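Local coordinates for protein cell division GTPase FtsZ, diverged (Clostridium botulinum C, PDB 3V3T) that is a diverged member of the tubulin/FtsZ family, in which a Rossmann-like N-terminal domain is joined to a TubZ-type C-terminal domain, at residues Asp21-Gly25 and Leu45-Lys49; Asn31-Ile35 and Gln81-Phe86; Val92-Met98 and Phe123-Leu129; Gly156-Tyr162 and Leu207-Asn213; Ile224-Ala229 and Ala260-Val265. The protein carries 1 engineered substitution. All coordinates share one frame; numbering follows the deposited sequence. Where two conformers were deposited one is given.

Contact 1: Asp21-Gly25 and Leu45-Lys49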
# COMPACT_ATOMS: atom_id res chain seq x y z
N ASP A 21 11.08 6.04 -1.24
CA ASP A 21 11.95 7.19 -1.45
C ASP A 21 11.11 8.44 -1.75
O ASP A 21 11.39 9.52 -1.25
CB ASP A 21 12.88 6.91 -2.62
CG ASP A 21 14.10 7.80 -2.63
OD1 ASP A 21 14.51 8.24 -1.54
OD2 ASP A 21 14.65 8.04 -3.73
N THR A 22 10.08 8.28 -2.57
CA THR A 22 9.19 9.40 -2.89
C THR A 22 8.45 9.87 -1.65
O THR A 22 8.39 11.07 -1.37
CB THR A 22 8.18 9.03 -4.00
OG1 THR A 22 8.89 8.85 -5.23
CG2 THR A 22 7.14 10.12 -4.18
N LEU A 23 7.87 8.94 -0.90
CA LEU A 23 7.18 9.30 0.33
C LEU A 23 8.08 10.09 1.29
O LEU A 23 7.67 11.13 1.82
CB LEU A 23 6.61 8.05 1.02
CG LEU A 23 6.00 8.26 2.41
CD1 LEU A 23 4.95 9.38 2.40
CD2 LEU A 23 5.41 6.95 2.95
N LEU A 24 9.30 9.62 1.50
CA LEU A 24 10.21 10.28 2.43
C LEU A 24 10.58 11.70 1.96
O LEU A 24 10.91 12.56 2.78
CB LEU A 24 11.47 9.43 2.67
CG LEU A 24 11.27 8.14 3.48
CD1 LEU A 24 12.54 7.29 3.49
CD2 LEU A 24 10.85 8.48 4.90
N GLY A 25 10.51 11.95 0.66
CA GLY A 25 10.77 13.27 0.11
C GLY A 25 9.65 14.25 0.45
O GLY A 25 9.86 15.46 0.49
N LEU A 45 19.08 5.83 -4.44
CA LEU A 45 18.04 6.39 -3.57
C LEU A 45 18.45 7.78 -3.09
O LEU A 45 19.62 8.02 -2.76
CB LEU A 45 17.80 5.46 -2.38
CG LEU A 45 17.17 4.09 -2.70
CD1 LEU A 45 17.21 3.17 -1.49
CD2 LEU A 45 15.75 4.25 -3.21
N LYS A 46 17.49 8.71 -3.05
CA LYS A 46 17.78 10.07 -2.59
C LYS A 46 17.71 10.22 -1.07
O LYS A 46 18.51 10.94 -0.49
CB LYS A 46 16.83 11.08 -3.23
CG LYS A 46 16.99 11.24 -4.73
CD LYS A 46 16.22 12.45 -5.24
CE LYS A 46 14.75 12.38 -4.86
NZ LYS A 46 13.97 13.56 -5.35
N HIS A 47 16.77 9.52 -0.44
CA HIS A 47 16.44 9.77 0.96
C HIS A 47 16.56 8.53 1.85
O HIS A 47 15.82 8.37 2.83
CB HIS A 47 15.01 10.31 1.06
CG HIS A 47 14.73 11.47 0.15
ND1 HIS A 47 15.47 12.64 0.18
CD2 HIS A 47 13.79 11.65 -0.80
CE1 HIS A 47 15.00 13.48 -0.72
NE2 HIS A 47 13.98 12.90 -1.33
N ALA A 48 17.48 7.64 1.52
CA ALA A 48 17.60 6.41 2.27
C ALA A 48 18.62 6.54 3.40
O ALA A 48 19.82 6.65 3.15
CB ALA A 48 17.96 5.26 1.35
N LYS A 49 18.14 6.53 4.64
CA LYS A 49 19.03 6.54 5.80
C LYS A 49 19.53 5.13 6.10
O LYS A 49 20.62 4.96 6.64
CB LYS A 49 18.34 7.13 7.04
CG LYS A 49 18.11 8.64 7.00
CD LYS A 49 18.15 9.23 8.42
CE LYS A 49 17.34 10.52 8.53
NZ LYS A 49 15.88 10.23 8.64
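The carboxylate of D21 is held by the backbone of L45-K49. Each oxygen takes one amide: OD1 of D21 accepts N of H47 at 2.8 Å on its syn lone pair, with the N-H bent to 144°. OD2 of D21 accepts N of K46 at 3.0 Å, almost straight along the N-H but out of the carboxylate plane. Aspartate suits this place because its short side chain presents two acceptors to two successive amides of a loop that forms neither helix nor strand here. With chi1 at -161° the carboxylate swings clear of its own backbone N and reaches across to the loop, and two bonds should fix its rotation.

H47 crosses D21 at about a right angle, its ring plane 54° from the carboxylate. The ring runs alongside the helix backbone, so that CD2 of H47 meets O of D21 at 3.2 Å, edge-on and in the ring plane. One turn on, CA of G25 comes within 3.5 Å of NE2 of H47, a closeness that suits a residue without a side chain. K46 CB lies over one face of the same ring. Apolar groups flank the polar centre: CB of L24 meets CB of H47 at 4.0 Å, and CD2 of L45 rests against CB of D21.

The contact ties helix 14-26 to the loop before strand 51-53, at the surface of the tubulin/FtsZ GTPase domain. L24, L45 and A48 also pack on F34 of strand 31-36, while L23 reaches A180 and F183 of helix 172-187.

Contact 2: Asn31-Ile35 and Gln81-Phe86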
# COMPACT_ATOMS: atom_id res chain seq x y z
N ASN A 31 10.08 5.84 9.16
CA ASN A 31 11.29 5.02 9.15
C ASN A 31 11.27 4.06 7.97
O ASN A 31 10.20 3.66 7.50
CB ASN A 31 11.39 4.21 10.44
CG ASN A 31 11.26 5.07 11.68
OD1 ASN A 31 12.15 5.86 12.01
ND2 ASN A 31 10.16 4.89 12.40
N ALA A 32 12.45 3.65 7.50
CA ALA A 32 12.54 2.83 6.30
C ALA A 32 13.85 2.07 6.26
O ALA A 32 14.90 2.61 6.60
CB ALA A 32 12.40 3.71 5.03
N LEU A 33 13.78 0.82 5.83
CA LEU A 33 14.95 0.02 5.53
C LEU A 33 14.80 -0.44 4.09
O LEU A 33 13.96 -1.30 3.79
CB LEU A 33 15.02 -1.20 6.44
CG LEU A 33 16.20 -2.14 6.14
CD1 LEU A 33 17.53 -1.47 6.48
CD2 LEU A 33 16.07 -3.45 6.90
N PHE A 34 15.57 0.13 3.18
CA PHE A 34 15.44 -0.25 1.78
C PHE A 34 16.21 -1.53 1.52
O PHE A 34 17.40 -1.63 1.83
CB PHE A 34 15.93 0.85 0.87
CG PHE A 34 15.14 2.13 0.96
CD1 PHE A 34 14.30 2.51 -0.07
CD2 PHE A 34 15.26 2.95 2.06
CE1 PHE A 34 13.60 3.70 -0.00
CE2 PHE A 34 14.57 4.13 2.14
CZ PHE A 34 13.73 4.51 1.10
N ILE A 35 15.53 -2.51 0.95
CA ILE A 35 16.12 -3.82 0.74
C ILE A 35 16.16 -4.10 -0.74
O ILE A 35 15.18 -3.87 -1.45
CB ILE A 35 15.27 -4.90 1.44
CG1 ILE A 35 15.35 -4.72 2.96
CG2 ILE A 35 15.71 -6.29 1.03
CD1 ILE A 35 14.05 -5.07 3.69
N GLN A 81 17.54 -6.98 10.66
CA GLN A 81 17.91 -5.61 10.35
C GLN A 81 16.77 -4.68 10.74
O GLN A 81 16.96 -3.70 11.45
CB GLN A 81 18.21 -5.44 8.86
CG GLN A 81 19.39 -6.26 8.35
CD GLN A 81 20.69 -5.81 8.96
OE1 GLN A 81 20.84 -4.65 9.34
NE2 GLN A 81 21.64 -6.73 9.08
N ILE A 82 15.57 -5.01 10.27
CA ILE A 82 14.40 -4.20 10.56
C ILE A 82 14.17 -4.08 12.06
O ILE A 82 13.91 -2.99 12.57
CB ILE A 82 13.13 -4.80 9.92
CG1 ILE A 82 13.35 -5.00 8.42
CG2 ILE A 82 11.93 -3.89 10.18
CD1 ILE A 82 12.21 -5.68 7.71
N MET A 83 14.28 -5.20 12.76
CA MET A 83 13.97 -5.25 14.18
C MET A 83 15.07 -4.67 15.06
O MET A 83 14.81 -4.21 16.16
CB MET A 83 13.64 -6.68 14.60
CG MET A 83 12.42 -7.24 13.88
SD MET A 83 11.04 -6.10 14.02
CE MET A 83 9.85 -6.80 12.87
N GLU A 84 16.30 -4.69 14.57
CA GLU A 84 17.39 -4.10 15.33
C GLU A 84 17.15 -2.61 15.45
O GLU A 84 17.05 -2.06 16.55
CB GLU A 84 18.73 -4.36 14.65
CG GLU A 84 19.88 -3.58 15.27
CD GLU A 84 21.16 -3.67 14.46
OE1 GLU A 84 21.30 -2.91 13.48
OE2 GLU A 84 22.03 -4.51 14.80
N LYS A 85 17.05 -1.97 14.29
CA LYS A 85 16.98 -0.52 14.20
C LYS A 85 15.62 0.04 14.59
O LYS A 85 15.53 1.10 15.21
CB LYS A 85 17.35 -0.08 12.78
CG LYS A 85 18.64 -0.70 12.28
CD LYS A 85 18.96 -0.27 10.85
CE LYS A 85 20.36 -0.70 10.45
NZ LYS A 85 20.73 -0.16 9.12
N PHE A 86 14.56 -0.69 14.24
CA PHE A 86 13.20 -0.18 14.35
C PHE A 86 12.31 -1.10 15.18
O PHE A 86 11.15 -1.32 14.82
CB PHE A 86 12.59 0.02 12.96
CG PHE A 86 13.46 0.83 12.04
CD1 PHE A 86 13.70 2.17 12.29
CD2 PHE A 86 14.05 0.25 10.94
CE1 PHE A 86 14.52 2.92 11.46
CE2 PHE A 86 14.86 0.99 10.09
CZ PHE A 86 15.10 2.32 10.35
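L33 and F86 each owe their reach to chi1. In L33 it is 177°, which sends CG away from the backbone N and carries the CD2 branch to helix 75-85; in F86 a value of -51° sets CG beside the backbone N and anti to the carbonyl carbon, which directs the ring at strand 31-36. This is helix-on-sheet packing in the Rossmann-like domain of the tubulin/FtsZ family.

CD2 of L33 fits between two helix residues, 3.5 Å from CB of Q81 and 3.5 Å from CG1 of I82, crossing both side chains at a slant. Leucine suits the spot because one methyl of its fork can touch two successive helix residues at once. Further along the strand, I35 and I82 meet loosely through their CD1 atoms at 4.5 Å.

F86, which follows the helix, lies across N31 and A32. Its CE2 edge faces CB of L33 at 4.3 Å, while CB of K85 covers one face of the ring. H50 stands edge-to-face with the ring, and V8 of strand 7-11 also touches it, so a large flat side chain is well used here.

N31 is polar at its tip and apolar at its root: ND2 is hydrogen-bonded to O of I7, the amide plane is inclined 34° to the F86 ring, and CB of N31 comes to 3.5 Å from CE1 of F86.

Contact 3: Val92-Met98 and Phe123-Leu129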
# COMPACT_ATOMS: atom_id res chain seq x y z
N VAL A 92 4.78 -2.51 10.43
CA VAL A 92 5.80 -2.80 9.44
C VAL A 92 5.10 -2.97 8.08
O VAL A 92 4.19 -3.79 7.92
CB VAL A 92 6.58 -4.09 9.81
CG1 VAL A 92 7.68 -4.36 8.83
CG2 VAL A 92 7.16 -3.99 11.21
N ILE A 93 5.50 -2.16 7.11
CA ILE A 93 4.82 -2.18 5.83
C ILE A 93 5.80 -2.48 4.72
O ILE A 93 6.71 -1.70 4.44
CB ILE A 93 4.06 -0.86 5.56
CG1 ILE A 93 3.11 -0.55 6.73
CG2 ILE A 93 3.28 -0.94 4.23
CD1 ILE A 93 2.43 0.87 6.63
N PHE A 94 5.63 -3.65 4.11
CA PHE A 94 6.47 -4.03 2.99
C PHE A 94 5.87 -3.39 1.75
O PHE A 94 4.65 -3.22 1.64
CB PHE A 94 6.50 -5.55 2.84
CG PHE A 94 7.16 -6.25 3.98
CD1 PHE A 94 8.52 -6.53 3.94
CD2 PHE A 94 6.44 -6.60 5.11
CE1 PHE A 94 9.15 -7.16 5.01
CE2 PHE A 94 7.05 -7.24 6.17
CZ PHE A 94 8.41 -7.51 6.12
N VAL A 95 6.73 -3.04 0.81
CA VAL A 95 6.30 -2.35 -0.39
C VAL A 95 7.00 -2.97 -1.59
O VAL A 95 8.23 -3.09 -1.60
CB VAL A 95 6.68 -0.88 -0.31
CG1 VAL A 95 6.08 -0.13 -1.47
CG2 VAL A 95 6.19 -0.27 1.02
N ALA A 96 6.23 -3.38 -2.59
CA ALA A 96 6.85 -3.98 -3.76
C ALA A 96 6.08 -3.72 -5.04
O ALA A 96 4.85 -3.67 -5.06
CB ALA A 96 6.99 -5.49 -3.55
N THR A 97 6.83 -3.58 -6.13
CA THR A 97 6.27 -3.65 -7.47
C THR A 97 6.12 -5.13 -7.77
O THR A 97 7.11 -5.87 -7.83
CB THR A 97 7.20 -2.96 -8.49
OG1 THR A 97 7.22 -1.56 -8.22
CG2 THR A 97 6.69 -3.15 -9.90
N MET A 98 4.88 -5.57 -7.95
CA MET A 98 4.58 -6.99 -8.01
C MET A 98 5.10 -7.66 -9.26
O MET A 98 5.24 -8.88 -9.30
CB MET A 98 3.08 -7.21 -7.82
CG MET A 98 2.62 -6.69 -6.47
SD MET A 98 0.84 -6.69 -6.22
CE MET A 98 0.44 -8.43 -6.22
N PHE A 123 1.32 -5.91 10.38
CA PHE A 123 1.99 -5.93 9.08
C PHE A 123 1.09 -5.50 7.96
O PHE A 123 -0.10 -5.83 7.93
CB PHE A 123 2.60 -7.31 8.77
CG PHE A 123 3.73 -7.68 9.68
CD1 PHE A 123 5.02 -7.29 9.38
CD2 PHE A 123 3.49 -8.37 10.84
CE1 PHE A 123 6.06 -7.62 10.23
CE2 PHE A 123 4.53 -8.70 11.69
CZ PHE A 123 5.81 -8.32 11.37
N GLY A 124 1.67 -4.75 7.03
CA GLY A 124 0.95 -4.32 5.86
C GLY A 124 1.78 -4.52 4.61
O GLY A 124 2.98 -4.79 4.66
N PHE A 125 1.11 -4.37 3.48
CA PHE A 125 1.72 -4.60 2.19
C PHE A 125 1.19 -3.57 1.20
O PHE A 125 -0.03 -3.44 1.03
CB PHE A 125 1.35 -5.99 1.69
CG PHE A 125 1.82 -6.27 0.27
CD1 PHE A 125 3.17 -6.26 -0.04
CD2 PHE A 125 0.90 -6.55 -0.73
CE1 PHE A 125 3.61 -6.51 -1.33
CE2 PHE A 125 1.33 -6.81 -2.02
CZ PHE A 125 2.68 -6.79 -2.33
N VAL A 126 2.10 -2.83 0.59
CA VAL A 126 1.75 -1.97 -0.53
C VAL A 126 2.26 -2.67 -1.79
O VAL A 126 3.46 -2.80 -1.98
CB VAL A 126 2.41 -0.60 -0.42
CG1 VAL A 126 2.02 0.29 -1.60
CG2 VAL A 126 2.04 0.05 0.89
N GLY A 127 1.35 -3.13 -2.64
CA GLY A 127 1.75 -3.71 -3.91
C GLY A 127 1.23 -2.95 -5.13
O GLY A 127 0.08 -2.48 -5.16
N VAL A 128 2.08 -2.84 -6.15
CA VAL A 128 1.68 -2.23 -7.40
C VAL A 128 1.45 -3.28 -8.48
O VAL A 128 2.36 -4.04 -8.82
CB VAL A 128 2.73 -1.21 -7.90
CG1 VAL A 128 2.19 -0.46 -9.12
CG2 VAL A 128 3.10 -0.23 -6.79
N LEU A 129 0.24 -3.33 -9.02
CA LEU A 129 -0.07 -4.19 -10.16
C LEU A 129 0.46 -3.55 -11.45
O LEU A 129 0.47 -2.34 -11.59
CB LEU A 129 -1.57 -4.40 -10.28
CG LEU A 129 -2.31 -5.04 -9.10
CD1 LEU A 129 -3.82 -4.88 -9.28
CD2 LEU A 129 -1.94 -6.51 -8.99
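F94 O is gripped by two donors from strand 122-129: N of V126 at 2.8 Å, with an N-H angle of 168°, and, more weakly, the CA-H of F125, whose CA lies 3.3 Å away. Most of the carbonyls between these parallel strands, 18° apart in direction, are gripped likewise, and six N-H...O bonds run from V92 O to M98 N. N of A96 meets V126 O nearly along the C=O axis, whereas N of F94 reaches O of G124 from above the carbonyl plane.

Side chains alternate between two faces. On one, F94 and F123 lie side by side, CE2 of F94 being 3.8 Å from CD1 of F123. On the other, CG1 of V95 packs on CB of V126 at 3.8 Å, while CG2 of I93 touches CG2 of V126; these beta-branched residues suit extended backbone.

In M98, chi1 (-61°) and an extended chi2 carry SD to the edge of the F125 ring, a Met-aromatic contact 5.4 Å from the ring centroid; chi3 only turns CE toward CD2 of L129. N of G127 lies over one face of the F125 ring, near its rim, and CA of G127 is 3.9 Å from SD of M98; a residue without a side chain suits this tight place.

Helix 101-117 of this beta-alpha-beta unit covers F94, A96 and F123, helix 136-152 meets M98 and F125, and strand 7-11 borders 91-97 on the side away from 122-129.

Contact 4: Gly156-Tyr162 and Leu207-Asn213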
# COMPACT_ATOMS: atom_id res chain seq x y z
N GLY A 156 -5.41 -12.51 3.05
CA GLY A 156 -5.37 -11.09 3.30
C GLY A 156 -6.00 -10.66 4.61
O GLY A 156 -6.06 -9.47 4.89
N LYS A 157 -6.48 -11.63 5.40
CA LYS A 157 -7.07 -11.32 6.70
C LYS A 157 -6.05 -10.99 7.81
O LYS A 157 -6.42 -10.39 8.81
CB LYS A 157 -7.97 -12.47 7.19
CG LYS A 157 -9.15 -12.80 6.29
CD LYS A 157 -9.97 -13.95 6.88
CE LYS A 157 -10.84 -14.63 5.82
NZ LYS A 157 -11.69 -13.65 5.07
N ASP A 158 -4.78 -11.37 7.64
CA ASP A 158 -3.79 -11.15 8.70
C ASP A 158 -2.98 -9.86 8.54
O ASP A 158 -2.16 -9.50 9.40
CB ASP A 158 -2.83 -12.34 8.80
CG ASP A 158 -3.52 -13.63 9.19
OD1 ASP A 158 -4.58 -13.57 9.85
OD2 ASP A 158 -3.00 -14.71 8.81
N ILE A 159 -3.18 -9.16 7.43
CA ILE A 159 -2.39 -7.98 7.13
C ILE A 159 -3.29 -6.91 6.52
O ILE A 159 -4.41 -7.18 6.10
CB ILE A 159 -1.27 -8.28 6.11
CG1 ILE A 159 -1.87 -8.69 4.77
CG2 ILE A 159 -0.31 -9.36 6.63
CD1 ILE A 159 -0.87 -8.57 3.59
N SER A 160 -2.79 -5.69 6.47
CA SER A 160 -3.52 -4.66 5.76
C SER A 160 -2.87 -4.51 4.39
O SER A 160 -1.67 -4.72 4.23
CB SER A 160 -3.53 -3.36 6.56
OG SER A 160 -2.25 -2.81 6.62
N ILE A 161 -3.67 -4.24 3.37
CA ILE A 161 -3.18 -4.28 1.99
C ILE A 161 -3.50 -2.96 1.30
O ILE A 161 -4.64 -2.51 1.35
CB ILE A 161 -3.85 -5.44 1.19
CG1 ILE A 161 -3.40 -6.80 1.71
CG2 ILE A 161 -3.56 -5.32 -0.30
CD1 ILE A 161 -4.17 -7.98 1.11
N TYR A 162 -2.51 -2.32 0.69
CA TYR A 162 -2.74 -1.13 -0.11
C TYR A 162 -2.38 -1.54 -1.53
O TYR A 162 -1.21 -1.63 -1.86
CB TYR A 162 -1.85 0.04 0.34
CG TYR A 162 -2.00 0.46 1.79
CD1 TYR A 162 -2.69 1.61 2.13
CD2 TYR A 162 -1.43 -0.30 2.83
CE1 TYR A 162 -2.83 2.01 3.45
CE2 TYR A 162 -1.57 0.10 4.17
CZ TYR A 162 -2.26 1.26 4.46
OH TYR A 162 -2.42 1.69 5.75
N LEU A 207 -5.02 2.26 10.57
CA LEU A 207 -3.76 1.68 10.14
C LEU A 207 -3.65 0.19 10.46
O LEU A 207 -3.01 -0.56 9.73
CB LEU A 207 -2.61 2.38 10.86
CG LEU A 207 -1.89 3.52 10.17
CD1 LEU A 207 -0.84 4.11 11.12
CD2 LEU A 207 -1.26 3.06 8.85
N THR A 208 -4.26 -0.23 11.56
CA THR A 208 -4.10 -1.61 11.99
C THR A 208 -5.23 -2.52 11.51
O THR A 208 -5.21 -3.72 11.76
CB THR A 208 -3.89 -1.72 13.53
OG1 THR A 208 -5.01 -1.18 14.24
CG2 THR A 208 -2.64 -0.96 13.94
N MET A 209 -6.20 -1.95 10.80
CA MET A 209 -7.31 -2.74 10.26
C MET A 209 -6.81 -3.61 9.12
O MET A 209 -6.07 -3.16 8.26
CB MET A 209 -8.44 -1.84 9.76
CG MET A 209 -9.53 -2.59 9.02
SD MET A 209 -10.39 -3.80 10.05
CE MET A 209 -11.10 -2.78 11.32
N LYS A 210 -7.23 -4.87 9.12
CA LYS A 210 -6.73 -5.84 8.16
C LYS A 210 -7.54 -5.83 6.88
O LYS A 210 -8.62 -5.25 6.82
CB LYS A 210 -6.72 -7.24 8.76
CG LYS A 210 -6.10 -7.33 10.14
CD LYS A 210 -4.67 -6.85 10.13
CE LYS A 210 -4.07 -7.06 11.51
NZ LYS A 210 -4.66 -8.28 12.15
N LYS A 211 -7.01 -6.50 5.86
CA LYS A 211 -7.58 -6.50 4.52
C LYS A 211 -7.25 -5.19 3.84
O LYS A 211 -6.23 -4.54 4.15
CB LYS A 211 -9.09 -6.74 4.58
CG LYS A 211 -9.42 -8.17 5.03
CD LYS A 211 -10.67 -8.23 5.91
CE LYS A 211 -11.95 -8.30 5.11
NZ LYS A 211 -13.14 -8.18 6.01
N SER A 212 -8.12 -4.77 2.94
CA SER A 212 -7.75 -3.74 2.00
C SER A 212 -8.16 -2.34 2.42
O SER A 212 -9.27 -2.10 2.89
CB SER A 212 -8.28 -4.06 0.60
OG SER A 212 -7.21 -4.41 -0.23
N ASN A 213 -7.23 -1.44 2.20
CA ASN A 213 -7.44 -0.05 2.52
C ASN A 213 -7.42 0.78 1.22
O ASN A 213 -6.65 0.51 0.30
CB ASN A 213 -6.41 0.40 3.56
CG ASN A 213 -6.57 -0.31 4.93
OD1 ASN A 213 -7.34 -1.29 5.07
ND2 ASN A 213 -5.85 0.18 5.94
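L207, in the last turn of helix 200-208, begins the contact by laying CD2 3.6 Å from OH of Y162. M209 follows with its carbonyl O, 3.1 Å from CB of S160, whose hydroxyl is hydrogen-bonded to NE2 of H122. K210 then folds at chi2 (-59°), so its aliphatic chain runs past the carbonyls of K157 and D158, with CB 3.2 Å from K157 O. A long flexible side chain suits this margin.

K211 starts the strand with a positive phi of 77°, unusual for a residue with a side chain, yet its N gives a 2.7 Å bond to I159 O, and its O takes N of I161 at 2.7 Å. S212 turns to the opposite face, its OG beside CG2 of I161 but hydrogen-bonded to OE1 of Q290. N213 adds a backbone bond, N to I161 O at 2.9 Å; in the conformer given, CB lies over one face of the Y162 ring.

This parallel pairing joins strand 160-165 of the GTPase-domain region to strand 211-217 of the TubZ-type C-terminal region, so one sheet spans both. Strand 122-129 flanks 160-165, antiparallel strand 281-287 flanks 211-217, and helix 172-187 touches both Y162 and L207.

Contact 5: Ile224-Ala229 and Ala260-Val265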
# COMPACT_ATOMS: atom_id res chain seq x y z
N ILE A 224 -21.26 16.09 -3.63
CA ILE A 224 -20.33 15.20 -2.95
C ILE A 224 -20.36 13.77 -3.51
O ILE A 224 -19.32 13.13 -3.59
CB ILE A 224 -20.54 15.21 -1.42
CG1 ILE A 224 -19.44 14.41 -0.73
CG2 ILE A 224 -21.91 14.67 -1.04
CD1 ILE A 224 -19.45 14.57 0.75
N GLN A 225 -21.53 13.29 -3.93
CA GLN A 225 -21.61 11.98 -4.57
C GLN A 225 -20.87 11.96 -5.92
O GLN A 225 -20.17 10.99 -6.25
CB GLN A 225 -23.06 11.53 -4.76
CG GLN A 225 -23.81 11.22 -3.47
CD GLN A 225 -25.21 10.68 -3.72
OE1 GLN A 225 -25.38 9.58 -4.25
NE2 GLN A 225 -26.22 11.45 -3.34
N VAL A 226 -21.00 13.04 -6.68
CA VAL A 226 -20.31 13.15 -7.97
C VAL A 226 -18.80 13.25 -7.78
O VAL A 226 -18.04 12.60 -8.49
CB VAL A 226 -20.83 14.37 -8.81
CG1 VAL A 226 -20.08 14.48 -10.13
CG2 VAL A 226 -22.32 14.25 -9.04
N ALA A 227 -18.36 14.05 -6.82
CA ALA A 227 -16.94 14.23 -6.57
C ALA A 227 -16.27 12.91 -6.15
O ALA A 227 -15.14 12.64 -6.54
CB ALA A 227 -16.70 15.29 -5.53
N LEU A 228 -16.96 12.12 -5.35
CA LEU A 228 -16.38 10.87 -4.86
C LEU A 228 -16.37 9.81 -5.95
O LEU A 228 -15.47 8.97 -6.02
CB LEU A 228 -17.13 10.36 -3.62
CG LEU A 228 -16.59 11.02 -2.35
CD1 LEU A 228 -17.48 10.77 -1.16
CD2 LEU A 228 -15.18 10.51 -2.10
N ALA A 229 -17.37 9.88 -6.82
CA ALA A 229 -17.44 8.97 -7.95
C ALA A 229 -16.26 9.22 -8.89
O ALA A 229 -15.62 8.28 -9.35
CB ALA A 229 -18.77 9.13 -8.67
N ALA A 260 -24.09 10.10 2.38
CA ALA A 260 -23.85 10.13 0.94
C ALA A 260 -22.45 9.60 0.58
O ALA A 260 -22.25 9.05 -0.49
CB ALA A 260 -24.05 11.54 0.38
N ILE A 261 -21.49 9.78 1.48
CA ILE A 261 -20.15 9.27 1.25
C ILE A 261 -20.17 7.75 1.32
O ILE A 261 -19.59 7.08 0.49
CB ILE A 261 -19.13 9.80 2.28
CG1 ILE A 261 -18.94 11.32 2.11
CG2 ILE A 261 -17.79 9.05 2.18
CD1 ILE A 261 -18.03 11.93 3.14
N LYS A 262 -20.85 7.23 2.34
CA LYS A 262 -20.99 5.79 2.51
C LYS A 262 -21.71 5.21 1.30
O LYS A 262 -21.44 4.09 0.86
CB LYS A 262 -21.77 5.49 3.79
CG LYS A 262 -21.04 5.88 5.07
CD LYS A 262 -21.92 5.72 6.30
CE LYS A 262 -21.18 6.12 7.56
NZ LYS A 262 -22.04 6.11 8.79
N SER A 263 -22.62 6.00 0.75
CA SER A 263 -23.38 5.57 -0.41
C SER A 263 -22.47 5.28 -1.60
O SER A 263 -22.69 4.33 -2.36
CB SER A 263 -24.42 6.63 -0.77
OG SER A 263 -25.09 6.30 -1.97
N ILE A 264 -21.44 6.09 -1.76
CA ILE A 264 -20.55 5.92 -2.90
C ILE A 264 -19.36 5.01 -2.57
O ILE A 264 -18.93 4.22 -3.41
CB ILE A 264 -20.03 7.26 -3.42
CG1 ILE A 264 -21.20 8.14 -3.87
CG2 ILE A 264 -19.11 7.04 -4.61
CD1 ILE A 264 -21.82 7.68 -5.15
N VAL A 265 -18.85 5.12 -1.36
CA VAL A 265 -17.58 4.47 -1.04
C VAL A 265 -17.72 3.06 -0.47
O VAL A 265 -16.88 2.20 -0.71
CB VAL A 265 -16.73 5.31 -0.07
CG1 VAL A 265 -15.45 4.57 0.30
CG2 VAL A 265 -16.39 6.64 -0.72
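I224 and I261 meet at about a right angle, CD1 of I224 lying 3.6 Å from CG1 of I261. The reach follows from an extended side chain: with chi1 at -173°, CG1 of I224 points away from its backbone N toward the partner helix. The price is that CG2 sits between the backbone N and the carbonyl carbon, a tight place for a methyl; there it gains a partner, CB of A260 at 4.0 Å.

A260 is small enough to let the helices approach, and Q225 uses this. Its chain extends beyond CG, so that its methylene CG packs on CB of A260 at 3.9 Å while OE1 of Q225 comes to 4.0 Å from OG of S263. Glutamine fits such a margin, apolar near the backbone and polar at the tip.

The two helices run roughly parallel, with axes 9.2 Å apart at closest and crossing at -32°. Both belong to the TubZ-type C-terminal domain, where helix 258-265 lies on its mixed sheet: I261 touches I250 and V282, and V265 touches M248 and A284.

L228, one turn after I224, divides its branches. Its side chain slants across that of I261, CD1 of L228 lying 3.6 Å from CG1 of I261, while CD2 extends toward CG2 of V265 at 4.3 Å. F218 contacts both L228 and I224, adding to the apolar surroundings of this row.

In I264, chi2 of -73° turns CD1 back toward O and CB of Q225, and the two branches lie along the near side of helix 224-233: CG1 against Q225, CG2 4.0 Å from CB of L228.

Overall arrangement
Contacts 1 to 4 form a chain of touching neighbours (1 with 2, 2 with 3, 3 with 4), although the segments of 1 and 2 alternate in sequence. Contacts 1 and 2, centres 14 Å apart, meet at F34 of strand 31-36, against which contact 1 packs: CD1 of F34 lies 3.3 Å from CD1 of L45. Contact 2 touches contact 3 lightly, CE of M83 lying 4.2 Å from CG2 of V92. Contacts 3 and 4 join within the sheet itself: N of Y162 is 2.7 Å from O of F125, a probable hydrogen bond between neighbouring strands. Contact 5 stands apart in the C-terminal domain, its centre about 23 Å from that of contact 4.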